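Long-range contact in pyruvate kinase 1 (Trypanosoma brucei brucei, PDB 4KCT), which transfers a phosphoryl group from phosphoenolpyruvate to ADP, yielding pyruvate and ATP, and also has an intrinsic oxaloacetate decarboxylase activity: residues A[27-39]-A[60-74]. Residues are numbered along the deposited sequence; the frame is centred on the assembly and turned at random. Where two conformers were deposited one is given.
Sequences TIGPSTQSVEALK and YHQTTINNVRAAAAE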
loop_
_atom_site.group_PDB
_atom_site.type_symbol
_atom_site.label_atom_id
_atom_site.label_comp_id
_atom_site.label_asym_id
_atom_site.label_seq_id
_atom_site.Cartn_x
_atom_site.Cartn_y
_atom_site.Cartn_z
ATOM N N THR A 27 -32.508 16.258 -20.562
ATOM C CA THR A 27 -33.028 17.510 -21.102
ATOM C C THR A 27 -34.374 17.326 -21.785
ATOM O O THR A 27 -34.549 16.412 -22.603
ATOM C CB THR A 27 -32.040 18.126 -22.100
ATOM O OG1 THR A 27 -30.752 18.158 -21.497
ATOM C CG2 THR A 27 -32.471 19.579 -22.479
ATOM N N ILE A 28 -35.328 18.195 -21.445
ATOM C CA ILE A 28 -36.666 18.106 -21.996
ATOM C C ILE A 28 -36.782 19.000 -23.251
ATOM O O ILE A 28 -36.168 20.064 -23.327
ATOM C CB ILE A 28 -37.723 18.509 -20.959
ATOM C CG1 ILE A 28 -37.516 17.707 -19.653
ATOM C CG2 ILE A 28 -39.140 18.290 -21.519
ATOM C CD1 ILE A 28 -37.337 16.197 -19.860
ATOM N N GLY A 29 -37.478 18.501 -24.261
ATOM C CA GLY A 29 -37.676 19.258 -25.508
ATOM C C GLY A 29 -38.863 18.674 -26.236
ATOM O O GLY A 29 -39.614 17.898 -25.652
ATOM N N PRO A 30 -39.036 19.030 -27.523
ATOM C CA PRO A 30 -40.224 18.590 -28.250
ATOM C C PRO A 30 -40.406 17.066 -28.253
ATOM O O PRO A 30 -41.523 16.603 -28.290
ATOM C CB PRO A 30 -39.995 19.110 -29.685
ATOM C CG PRO A 30 -38.584 19.598 -29.729
ATOM C CD PRO A 30 -38.166 19.900 -28.324
ATOM N N SER A 31 -39.322 16.295 -28.166
ATOM C CA SER A 31 -39.467 14.834 -28.119
ATOM C C SER A 31 -40.107 14.357 -26.825
ATOM O O SER A 31 -40.552 13.201 -26.744
ATOM C CB SER A 31 -38.118 14.138 -28.288
ATOM O OG SER A 31 -37.674 14.228 -29.607
ATOM N N THR A 32 -39.941 15.141 -25.755
ATOM C CA THR A 32 -40.171 14.620 -24.408
ATOM C C THR A 32 -41.113 15.445 -23.501
ATOM O O THR A 32 -41.256 15.130 -22.313
ATOM C CB THR A 32 -38.842 14.347 -23.667
ATOM O OG1 THR A 32 -37.921 15.426 -23.927
ATOM C CG2 THR A 32 -38.209 13.029 -24.195
ATOM N N GLN A 33 -41.690 16.525 -24.015
ATOM C CA GLN A 33 -42.373 17.467 -23.123
ATOM C C GLN A 33 -43.753 17.012 -22.613
ATOM O O GLN A 33 -44.249 17.522 -21.604
ATOM C CB GLN A 33 -42.461 18.873 -23.729
ATOM C CG GLN A 33 -42.781 19.939 -22.682
ATOM C CD GLN A 33 -43.009 21.309 -23.299
ATOM O OE1 GLN A 33 -43.728 21.440 -24.287
ATOM N NE2 GLN A 33 -42.325 22.310 -22.783
ATOM N N SER A 34 -44.415 16.136 -23.353
ATOM C CA SER A 34 -45.774 15.760 -22.995
ATOM C C SER A 34 -45.772 14.963 -21.685
ATOM O O SER A 34 -44.772 14.319 -21.330
ATOM C CB SER A 34 -46.432 14.946 -24.120
ATOM O OG SER A 34 -45.873 13.643 -24.193
ATOM N N VAL A 35 -46.885 14.998 -20.963
ATOM C CA VAL A 35 -46.967 14.244 -19.723
ATOM C C VAL A 35 -46.710 12.750 -19.975
ATOM O O VAL A 35 -46.029 12.083 -19.191
ATOM C CB VAL A 35 -48.327 14.451 -19.035
ATOM C CG1 VAL A 35 -48.490 13.505 -17.858
ATOM C CG2 VAL A 35 -48.471 15.910 -18.603
ATOM N N GLU A 36 -47.258 12.223 -21.062
ATOM C CA GLU A 36 -47.049 10.828 -21.343
ATOM C C GLU A 36 -45.577 10.534 -21.673
ATOM O O GLU A 36 -45.029 9.536 -21.198
ATOM C CB GLU A 36 -47.986 10.329 -22.438
ATOM C CG GLU A 36 -48.601 8.968 -22.140
ATOM C CD GLU A 36 -49.454 8.957 -20.876
ATOM O OE1 GLU A 36 -49.340 7.995 -20.086
ATOM O OE2 GLU A 36 -50.258 9.891 -20.678
ATOM N N ALA A 37 -44.921 11.422 -22.419
ATOM C CA ALA A 37 -43.518 11.206 -22.736
ATOM C C ALA A 37 -42.696 11.251 -21.457
ATOM O O ALA A 37 -41.725 10.501 -21.307
ATOM C CB ALA A 37 -42.999 12.242 -23.740
ATOM N N LEU A 38 -43.034 12.180 -20.568
ATOM C CA LEU A 38 -42.282 12.334 -19.328
ATOM C C LEU A 38 -42.440 11.122 -18.425
ATOM O O LEU A 38 -41.500 10.716 -17.763
ATOM C CB LEU A 38 -42.687 13.612 -18.588
ATOM C CG LEU A 38 -42.167 14.908 -19.251
ATOM C CD1 LEU A 38 -42.896 16.148 -18.734
ATOM C CD2 LEU A 38 -40.655 15.050 -19.105
ATOM N N LYS A 39 -43.651 10.573 -18.354
ATOM C CA LYS A 39 -43.860 9.360 -17.564
ATOM C C LYS A 39 -42.975 8.229 -18.059
ATOM O O LYS A 39 -42.319 7.551 -17.262
ATOM C CB LYS A 39 -45.335 8.927 -17.580
ATOM C CG LYS A 39 -46.203 9.748 -16.631
ATOM C CD LYS A 39 -47.545 9.062 -16.353
ATOM C CE LYS A 39 -48.264 8.748 -17.630
ATOM N NZ LYS A 39 -49.584 8.076 -17.360
ATOM N N TYR A 60 -42.946 28.193 -22.600
ATOM C CA TYR A 60 -42.517 26.845 -22.966
ATOM C C TYR A 60 -42.031 26.057 -21.723
ATOM O O TYR A 60 -42.454 24.912 -21.473
ATOM C CB TYR A 60 -41.415 26.910 -24.037
ATOM C CG TYR A 60 -40.973 25.540 -24.544
ATOM C CD1 TYR A 60 -41.727 24.859 -25.502
ATOM C CD2 TYR A 60 -39.866 24.881 -23.977
ATOM C CE1 TYR A 60 -41.349 23.608 -25.956
ATOM C CE2 TYR A 60 -39.508 23.599 -24.389
ATOM C CZ TYR A 60 -40.254 22.966 -25.375
ATOM O OH TYR A 60 -39.947 21.683 -25.752
ATOM N N HIS A 61 -41.178 26.687 -20.929
ATOM C CA HIS A 61 -40.602 26.012 -19.780
ATOM C C HIS A 61 -41.583 25.838 -18.677
ATOM O O HIS A 61 -41.508 24.876 -17.931
ATOM C CB HIS A 61 -39.364 26.746 -19.292
ATOM C CG HIS A 61 -38.243 26.737 -20.283
ATOM N ND1 HIS A 61 -37.714 25.586 -20.765
ATOM C CD2 HIS A 61 -37.664 27.767 -21.012
ATOM C CE1 HIS A 61 -36.788 25.880 -21.693
ATOM N NE2 HIS A 61 -36.732 27.210 -21.822
ATOM N N GLN A 62 -42.582 26.722 -18.598
ATOM C CA GLN A 62 -43.662 26.515 -17.643
ATOM C C GLN A 62 -44.403 25.207 -17.935
ATOM O O GLN A 62 -44.793 24.483 -17.013
ATOM C CB GLN A 62 -44.664 27.687 -17.658
ATOM C CG GLN A 62 -45.769 27.528 -16.604
ATOM C CD GLN A 62 -45.257 27.739 -15.193
ATOM O OE1 GLN A 62 -44.749 28.806 -14.870
ATOM N NE2 GLN A 62 -45.299 26.682 -14.368
ATOM N N THR A 63 -44.665 24.949 -19.212
ATOM C CA THR A 63 -45.282 23.683 -19.632
ATOM C C THR A 63 -44.455 22.472 -19.152
ATOM O O THR A 63 -45.007 21.485 -18.645
ATOM C CB THR A 63 -45.490 23.650 -21.166
ATOM O OG1 THR A 63 -46.361 24.726 -21.541
ATOM C CG2 THR A 63 -46.117 22.335 -21.625
ATOM N N THR A 64 -43.137 22.550 -19.322
ATOM C CA THR A 64 -42.250 21.486 -18.848
ATOM C C THR A 64 -42.393 21.288 -17.345
ATOM O O THR A 64 -42.630 20.189 -16.878
ATOM C CB THR A 64 -40.769 21.780 -19.194
ATOM O OG1 THR A 64 -40.632 21.914 -20.620
ATOM C CG2 THR A 64 -39.825 20.599 -18.672
ATOM N N ILE A 65 -42.313 22.379 -16.597
ATOM C CA ILE A 65 -42.481 22.319 -15.165
ATOM C C ILE A 65 -43.810 21.661 -14.783
ATOM O O ILE A 65 -43.839 20.679 -13.991
ATOM C CB ILE A 65 -42.367 23.717 -14.526
ATOM C CG1 ILE A 65 -40.906 24.175 -14.561
ATOM C CG2 ILE A 65 -42.888 23.694 -13.071
ATOM C CD1 ILE A 65 -40.718 25.627 -14.182
ATOM N N ASN A 66 -44.905 22.138 -15.379
ATOM C CA ASN A 66 -46.217 21.594 -15.040
ATOM C C ASN A 66 -46.330 20.128 -15.407
ATOM O O ASN A 66 -46.922 19.323 -14.657
ATOM C CB ASN A 66 -47.342 22.395 -15.721
ATOM C CG ASN A 66 -47.434 23.819 -15.204
ATOM O OD1 ASN A 66 -46.837 24.161 -14.183
ATOM N ND2 ASN A 66 -48.115 24.670 -15.949
ATOM N N ASN A 67 -45.831 19.784 -16.587
ATOM C CA ASN A 67 -45.936 18.414 -17.064
ATOM C C ASN A 67 -45.069 17.452 -16.250
ATOM O O ASN A 67 -45.469 16.301 -16.008
ATOM C CB ASN A 67 -45.620 18.317 -18.575
ATOM C CG ASN A 67 -46.727 18.917 -19.435
ATOM O OD1 ASN A 67 -47.689 19.414 -18.907
ATOM N ND2 ASN A 67 -46.544 18.938 -20.753
ATOM N N VAL A 68 -43.882 17.913 -15.843
ATOM C CA VAL A 68 -42.971 17.074 -15.034
ATOM C C VAL A 68 -43.641 16.769 -13.695
ATOM O O VAL A 68 -43.727 15.610 -13.281
ATOM C CB VAL A 68 -41.610 17.766 -14.762
ATOM C CG1 VAL A 68 -40.863 17.052 -13.629
ATOM C CG2 VAL A 68 -40.746 17.784 -16.024
ATOM N N ARG A 69 -44.242 17.790 -13.084
ATOM C CA ARG A 69 -44.929 17.589 -11.810
ATOM C C ARG A 69 -46.168 16.680 -11.907
ATOM O O ARG A 69 -46.360 15.790 -11.077
ATOM C CB ARG A 69 -45.263 18.929 -11.164
ATOM C CG ARG A 69 -44.017 19.616 -10.647
ATOM C CD ARG A 69 -44.255 21.070 -10.308
ATOM N NE ARG A 69 -43.039 21.637 -9.749
ATOM C CZ ARG A 69 -42.847 22.932 -9.542
ATOM N NH1 ARG A 69 -43.789 23.806 -9.889
ATOM N NH2 ARG A 69 -41.678 23.360 -9.060
ATOM N N ALA A 70 -46.938 16.838 -12.973
ATOM C CA ALA A 70 -48.094 15.949 -13.206
ATOM C C ALA A 70 -47.657 14.489 -13.468
ATOM O O ALA A 70 -48.239 13.555 -12.932
ATOM C CB ALA A 70 -48.924 16.464 -14.358
ATOM N N ALA A 71 -46.625 14.309 -14.282
ATOM C CA ALA A 71 -46.103 12.977 -14.555
ATOM C C ALA A 71 -45.549 12.337 -13.265
ATOM O O ALA A 71 -45.837 11.167 -12.955
ATOM C CB ALA A 71 -45.018 13.041 -15.637
ATOM N N ALA A 72 -44.759 13.099 -12.513
ATOM C CA ALA A 72 -44.176 12.566 -11.291
ATOM C C ALA A 72 -45.267 12.194 -10.259
ATOM O O ALA A 72 -45.159 11.164 -9.573
ATOM C CB ALA A 72 -43.181 13.549 -10.696
ATOM N N ALA A 73 -46.300 13.040 -10.142
ATOM C CA ALA A 73 -47.373 12.803 -9.174
ATOM C C ALA A 73 -48.156 11.558 -9.554
ATOM O O ALA A 73 -48.411 10.691 -8.714
ATOM C CB ALA A 73 -48.306 14.013 -9.089
ATOM N N GLU A 74 -48.394 11.390 -10.846
ATOM C CA GLU A 74 -49.041 10.179 -11.343
ATOM C C GLU A 74 -48.280 8.903 -10.969
ATOM O O GLU A 74 -48.882 7.895 -10.647
ATOM C CB GLU A 74 -49.220 10.258 -12.853
ATOM C CG GLU A 74 -50.631 10.009 -13.314
ATOM C CD GLU A 74 -50.772 10.118 -14.815
ATOM O OE1 GLU A 74 -50.686 9.076 -15.493
ATOM O OE2 GLU A 74 -50.858 11.258 -15.323
HETATM O O HOH W 1 -42.248 20.595 -26.761
#
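The extended side chain of Q33 reaches across to the start of 60-74, its CG anti to the backbone N (chi1 -163°), and there its amide does two things. Q33 NE2 donates an almost straight hydrogen bond to T64 OG1 (2.8 Å), which lies in the amide plane. The same nitrogen sits over the centre of one face of the Y60 ring, 3.3 Å above it, with amide and ring planes 35° apart. A water joins Q33 OE1 to Y60 OH. The Q33 backbone is held as well: N67 ND2 donates to Q33 O (2.8 Å), tying the turn before helix 35-44 to the middle of helix 58-75.

Apolar packing follows as segments 35-39 and 60-74 cross at -55°, with axes 8.5 Å apart at closest approach. V35 is a knob in the hole formed by N67, A70, A71 and E74, its CG2 lying 3.6 Å from N67 CG. L38 CD1 reaches N67 CB and V68 CG2, while the A71 methyl meets L38 CB and K39 CG. Just beyond strand 23-27, I28 CG2 touches T64 CG2 (3.7 Å).

At the far end K39 forms a salt bridge with E74, modelled very short and so doubtful in detail, and a weak one with E36 in the conformer given.

Helix 35-44 follows strand 23-27 and helix 58-75 follows strand 46-52, both outside the eight-stranded TIM barrel; I28 and V68 both pack on A49 of strand 46-52.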